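Local structure of alpha-toxin (Clostridium novyi, 2VK9) at residues T94-N99 with I363-L368; I370-L375 with K382-A387. The protein belongs to the large clostridial toxins and is represented by its catalytic domain, built on a GT-A fold to which many helices have been added. One frame throughout, in Å; residues are numbered along the deposited sequence.

Interaction 1 of 2, residues T94-N99 with I363-L368; sequences TIASKN and IKISQL
Ile-95 and Lys-364 form a single beta bridge between two loops of this GT-A-type toxin, one leading from helix 69-90 into strand 99-103, the other running up to strand 371-376. Two backbone bonds close the bridge: Ile-365 N to Thr-94 O at 3.1 Å, and Ala-96 N to Ile-363 O at 3.0 Å. Between them the alpha carbons of Ile-95 and Lys-364 come within 4.4 Å.

The tight side is apolar and buried. The methyl CB of Ala-96 points at the partner loop and meets Ile-365 CG2 at 4.0 Å; Ile-365 holds CG1 anti to its backbone N (chi1 -175°), which turns the CG2 branch onto the Ala-96 backbone. Ile-390 of strand 382-391 touches all three of Ala-96, Ile-363 and Ile-365.

The other side is loose and exposed. Ile-95 sends the end of its side chain away from the partner loop, and beyond CB the Lys-364 chain touches only lightly, CD on Ile-95 CG2 at 4.2 Å.

Polar contacts flank the bridge at both ends. One water donates to Ala-96 O and accepts from Ile-363 N. At the other end the Thr-94 hydroxyl donates from OG1 to Ile-365 O over 2.8 Å, approaching from above the carbonyl plane, 44° out of it.

Interaction 2 of 2, residues I370-L375 with K382-A387; sequences ILLSRL and KTFSNA
Strand 371-375 and strand 382-385 run antiparallel with a marked twist, 145° between their directions and 4.2 Å between their axes at closest approach, and Arg-374 faces Phe-384 as a non-hydrogen-bonded pair. Next to it Leu-375 and Thr-383 make a hydrogen-bonded pair, with both bonds formed: Thr-383 N to Leu-375 O at 2.7 Å and Leu-375 N to Thr-383 O at 2.9 Å. On the other side of Arg-374, Ser-385 N donates to Ser-373 O.

The Phe-384 ring is the hub of the side-chain packing. Leu-372 lays CD1 over one ring face in a CH-pi contact, 3.8 Å from the centroid, while Ser-373 O sits at the ring edge. Arg-374 reaches the ring obliquely through its aliphatic part, with Arg-374 CG beside Phe-384 CD1 and Arg-374 CD beside Phe-384 CE1. Helix 477-488 meets Phe-384 through Ser-481 and Thr-484.

These strands are the two arms of a beta hairpin, and strand 371-376 is the outermost strand at this end of the domain's mixed sheet. Past the ring, the arginine chain bends at chi3 (44°), and its guanidinium stands nearly upright to the ring plane. The Lys-382 chain crosses the Arg-374 chain at about a right angle, with Lys-382 CB over one guanidinium face and Lys-382 CD 3.6 Å from Arg-374 NH2. Lys-382 NZ makes a salt bridge to Glu-507 and Arg-374 NH1 a hydrogen bond to Gln-503; Arg-374 NE adds a long, weak ion pair with Glu-507.

The opposite sheet face carries Ser-373, Leu-375, Thr-383 and Ser-385. Here Ser-373 OG donates to Ser-385 O at 2.9 Å from well above the carbonyl plane, and Leu-375 CD1 lies 4.1 Å from Ser-385 CB.

The centres of interactions 1 and 2 lie about 17 Å apart, yet residues 363-368 lead almost directly into the first strand of interaction 2, and the two contacts touch where Ile-365 CD1 packs on Leu-371 CG at 3.9 Å. Strand 382-391 serves both: its start is the second arm of the hairpin in interaction 2, while Ile-390, further along, lies against the buried side of interaction 1. The chemistry follows the location. Interaction 1, partly buried, relies on backbone bonds, a hydroxyl, a water and the small Ala-96/Ile-365 contact; interaction 2, buried, adds an aromatic ring with an arginine chain packed on it and a lysine paired with an acid.

Interaction 1 of 2, residues T94-N99 with I363-L368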
loop_
_atom_site.group_PDB
_atom_site.type_symbol
_atom_site.label_atom_id
_atom_site.label_comp_id
_atom_site.label_asym_id
_atom_site.label_seq_id
_atom_site.Cartn_x
_atom_site.Cartn_y
_atom_site.Cartn_z
ATOM N N THR A 94 12.624 -7.678 21.655
ATOM C CA THR A 94 12.031 -8.414 20.536
ATOM C C THR A 94 12.305 -7.624 19.272
ATOM O O THR A 94 12.066 -6.415 19.219
ATOM C CB THR A 94 10.493 -8.647 20.667
ATOM O OG1 THR A 94 9.782 -7.409 20.539
ATOM C CG2 THR A 94 10.128 -9.311 21.995
ATOM N N ILE A 95 12.815 -8.311 18.257
ATOM C CA ILE A 95 13.196 -7.666 17.004
ATOM C C ILE A 95 12.555 -8.324 15.777
ATOM O O ILE A 95 12.117 -9.481 15.830
ATOM C CB ILE A 95 14.732 -7.612 16.851
ATOM C CG1 ILE A 95 15.315 -9.022 16.796
ATOM C CG2 ILE A 95 15.349 -6.804 17.993
ATOM C CD1 ILE A 95 16.700 -9.072 16.255
ATOM N N ALA A 96 12.487 -7.570 14.684
ATOM C CA ALA A 96 11.948 -8.070 13.431
ATOM C C ALA A 96 12.907 -9.061 12.817
ATOM O O ALA A 96 14.120 -8.893 12.920
ATOM C CB ALA A 96 11.722 -6.936 12.489
ATOM N N SER A 97 12.366 -10.099 12.187
ATOM C CA SER A 97 13.188 -11.063 11.453
ATOM C C SER A 97 14.109 -10.330 10.488
ATOM O O SER A 97 13.732 -9.300 9.928
ATOM C CB SER A 97 12.320 -12.054 10.676
ATOM O OG SER A 97 11.465 -12.778 11.538
ATOM N N LYS A 98 15.316 -10.854 10.294
ATOM C CA LYS A 98 16.271 -10.215 9.399
ATOM C C LYS A 98 16.106 -10.685 7.963
ATOM O O LYS A 98 16.982 -11.306 7.360
ATOM C CB LYS A 98 17.688 -10.346 9.930
ATOM C CG LYS A 98 17.859 -9.425 11.115
ATOM C CD LYS A 98 19.251 -9.335 11.589
ATOM C CE LYS A 98 19.309 -8.425 12.776
ATOM N NZ LYS A 98 20.730 -8.062 13.052
ATOM N N ASN A 99 14.926 -10.370 7.447
ATOM C CA ASN A 99 14.586 -10.552 6.067
ATOM C C ASN A 99 14.294 -9.200 5.484
ATOM O O ASN A 99 13.578 -8.409 6.087
ATOM C CB ASN A 99 13.355 -11.429 5.963
ATOM C CG ASN A 99 13.607 -12.822 6.463
ATOM O OD1 ASN A 99 14.644 -13.425 6.163
ATOM N ND2 ASN A 99 12.665 -13.352 7.233
ATOM N N ILE A 363 15.732 -4.077 14.617
ATOM C CA ILE A 363 14.558 -3.215 14.748
ATOM C C ILE A 363 13.617 -3.755 15.826
ATOM O O ILE A 363 12.972 -4.780 15.618
ATOM C CB ILE A 363 13.798 -3.099 13.402
ATOM C CG1 ILE A 363 14.748 -2.624 12.290
ATOM C CG2 ILE A 363 12.574 -2.187 13.544
ATOM C CD1 ILE A 363 14.261 -2.909 10.877
ATOM N N LYS A 364 13.539 -3.068 16.967
ATOM C CA LYS A 364 12.579 -3.449 18.017
ATOM C C LYS A 364 11.137 -3.324 17.515
ATOM O O LYS A 364 10.755 -2.300 16.967
ATOM C CB LYS A 364 12.734 -2.608 19.295
ATOM C CG LYS A 364 14.137 -2.299 19.762
ATOM C CD LYS A 364 14.813 -3.465 20.434
ATOM C CE LYS A 364 16.204 -3.033 20.947
ATOM N NZ LYS A 364 17.183 -4.177 21.069
ATOM N N ILE A 365 10.336 -4.356 17.700
ATOM C CA ILE A 365 8.961 -4.302 17.234
ATOM C C ILE A 365 8.034 -5.125 18.119
ATOM O O ILE A 365 8.335 -6.272 18.458
ATOM C CB ILE A 365 8.820 -4.713 15.747
ATOM C CG1 ILE A 365 7.378 -4.523 15.282
ATOM C CG2 ILE A 365 9.245 -6.143 15.534
ATOM C CD1 ILE A 365 7.218 -4.385 13.784
ATOM N N SER A 366 6.909 -4.527 18.493
ATOM C CA SER A 366 5.916 -5.210 19.303
ATOM C C SER A 366 5.143 -6.201 18.433
ATOM O O SER A 366 4.859 -5.909 17.272
ATOM C CB SER A 366 4.963 -4.191 19.929
ATOM O OG SER A 366 4.009 -4.843 20.748
ATOM N N GLN A 367 4.804 -7.361 18.993
ATOM C CA GLN A 367 4.006 -8.355 18.271
ATOM C C GLN A 367 2.577 -7.880 17.960
ATOM O O GLN A 367 1.832 -8.561 17.255
ATOM C CB GLN A 367 3.964 -9.680 19.030
ATOM C CG GLN A 367 3.162 -9.633 20.312
ATOM C CD GLN A 367 2.866 -11.018 20.875
ATOM O OE1 GLN A 367 2.599 -11.985 20.125
ATOM N NE2 GLN A 367 2.903 -11.125 22.210
ATOM N N LEU A 368 2.208 -6.717 18.489
ATOM C CA LEU A 368 0.890 -6.139 18.277
ATOM C C LEU A 368 0.858 -5.205 17.068
ATOM O O LEU A 368 -0.200 -5.014 16.468
ATOM C CB LEU A 368 0.450 -5.368 19.523
ATOM C CG LEU A 368 0.200 -6.110 20.849
ATOM C CD1 LEU A 368 0.040 -5.109 21.981
ATOM C CD2 LEU A 368 -1.010 -7.039 20.772
HETATM O O HOH W 1 15.422 -6.350 13.150
#

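Interaction 2 of 2, residues I370-L375 with K382-A387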
loop_
_atom_site.group_PDB
_atom_site.type_symbol
_atom_site.label_atom_id
_atom_site.label_comp_id
_atom_site.label_asym_id
_atom_site.label_seq_id
_atom_site.Cartn_x
_atom_site.Cartn_y
_atom_site.Cartn_z
ATOM N N ILE A 370 2.575 -3.207 13.349
ATOM C CA ILE A 370 3.447 -3.245 12.181
ATOM C C ILE A 370 4.025 -1.850 12.144
ATOM O O ILE A 370 3.447 -0.929 12.729
ATOM C CB ILE A 370 2.707 -3.552 10.845
ATOM C CG1 ILE A 370 1.640 -2.497 10.543
ATOM C CG2 ILE A 370 2.093 -4.965 10.860
ATOM C CD1 ILE A 370 0.892 -2.747 9.267
ATOM N N LEU A 371 5.168 -1.675 11.494
ATOM C CA LEU A 371 5.693 -0.332 11.330
ATOM C C LEU A 371 5.601 0.075 9.874
ATOM O O LEU A 371 5.819 -0.740 8.976
ATOM C CB LEU A 371 7.106 -0.221 11.882
ATOM C CG LEU A 371 7.195 -0.538 13.382
ATOM C CD1 LEU A 371 8.639 -0.517 13.858
ATOM C CD2 LEU A 371 6.324 0.387 14.239
ATOM N N LEU A 372 5.252 1.330 9.648
ATOM C CA LEU A 372 4.922 1.796 8.320
ATOM C C LEU A 372 5.582 3.106 8.015
ATOM O O LEU A 372 5.755 3.936 8.898
ATOM C CB LEU A 372 3.418 1.988 8.199
ATOM C CG LEU A 372 2.553 0.762 7.999
ATOM C CD1 LEU A 372 1.122 1.183 8.178
ATOM C CD2 LEU A 372 2.795 0.185 6.606
ATOM N N SER A 373 5.940 3.292 6.751
ATOM C CA SER A 373 6.433 4.574 6.286
ATOM C C SER A 373 5.288 5.566 6.376
ATOM O O SER A 373 4.125 5.210 6.157
ATOM C CB SER A 373 6.939 4.476 4.853
ATOM O OG SER A 373 6.132 3.586 4.100
ATOM N N ARG A 374 5.619 6.798 6.740
ATOM C CA ARG A 374 4.629 7.856 6.800
ATOM C C ARG A 374 5.168 9.083 6.109
ATOM O O ARG A 374 5.986 9.818 6.665
ATOM C CB ARG A 374 4.220 8.152 8.240
ATOM C CG ARG A 374 2.841 7.638 8.579
ATOM C CD ARG A 374 2.511 7.741 10.051
ATOM N NE ARG A 374 2.907 9.018 10.650
ATOM C CZ ARG A 374 2.122 10.084 10.771
ATOM N NH1 ARG A 374 0.868 10.063 10.329
ATOM N NH2 ARG A 374 2.606 11.177 11.339
ATOM N N LEU A 375 4.712 9.285 4.880
ATOM C CA LEU A 375 5.225 10.350 4.035
ATOM C C LEU A 375 4.278 11.538 3.979
ATOM O O LEU A 375 3.056 11.383 4.084
ATOM C CB LEU A 375 5.453 9.824 2.617
ATOM C CG LEU A 375 6.479 8.709 2.402
ATOM C CD1 LEU A 375 6.364 8.177 0.986
ATOM C CD2 LEU A 375 7.886 9.208 2.704
ATOM N N LYS A 382 1.623 14.279 7.095
ATOM C CA LYS A 382 2.101 12.921 6.825
ATOM C C LYS A 382 0.950 11.926 6.666
ATOM O O LYS A 382 -0.136 12.111 7.220
ATOM C CB LYS A 382 3.030 12.450 7.940
ATOM C CG LYS A 382 4.377 13.153 8.006
ATOM C CD LYS A 382 5.134 12.680 9.238
ATOM C CE LYS A 382 6.614 12.989 9.152
ATOM N NZ LYS A 382 7.377 12.232 10.195
ATOM N N THR A 383 1.198 10.866 5.904
ATOM C CA THR A 383 0.218 9.805 5.708
ATOM C C THR A 383 0.920 8.457 5.550
ATOM O O THR A 383 2.002 8.394 4.974
ATOM C CB THR A 383 -0.702 10.100 4.479
ATOM O OG1 THR A 383 -1.772 9.146 4.428
ATOM C CG2 THR A 383 0.085 10.072 3.151
ATOM N N PHE A 384 0.305 7.393 6.070
ATOM C CA PHE A 384 0.798 6.029 5.863
ATOM C C PHE A 384 1.042 5.749 4.389
ATOM O O PHE A 384 0.233 6.105 3.536
ATOM C CB PHE A 384 -0.188 4.981 6.381
ATOM C CG PHE A 384 -0.163 4.776 7.871
ATOM C CD1 PHE A 384 1.032 4.749 8.576
ATOM C CD2 PHE A 384 -1.347 4.560 8.568
ATOM C CE1 PHE A 384 1.040 4.547 9.961
ATOM C CE2 PHE A 384 -1.345 4.349 9.949
ATOM C CZ PHE A 384 -0.153 4.347 10.646
ATOM N N SER A 385 2.178 5.117 4.111
ATOM C CA SER A 385 2.492 4.573 2.803
ATOM C C SER A 385 2.807 3.100 2.995
ATOM O O SER A 385 3.381 2.720 4.017
ATOM C CB SER A 385 3.710 5.275 2.224
ATOM O OG SER A 385 4.008 4.777 0.935
ATOM N N ASN A 386 2.434 2.267 2.027
ATOM C CA ASN A 386 2.764 0.848 2.100
ATOM C C ASN A 386 4.059 0.501 1.351
ATOM O O ASN A 386 4.280 -0.645 0.955
ATOM C CB ASN A 386 1.581 -0.016 1.643
ATOM C CG ASN A 386 1.289 0.114 0.160
ATOM O OD1 ASN A 386 1.544 1.157 -0.445
ATOM N ND2 ASN A 386 0.738 -0.950 -0.433
ATOM N N ALA A 387 4.917 1.506 1.186
ATOM C CA ALA A 387 6.200 1.356 0.504
ATOM C C ALA A 387 7.295 0.774 1.392
ATOM O O ALA A 387 8.301 0.271 0.890
ATOM C CB ALA A 387 6.637 2.680 -0.057
#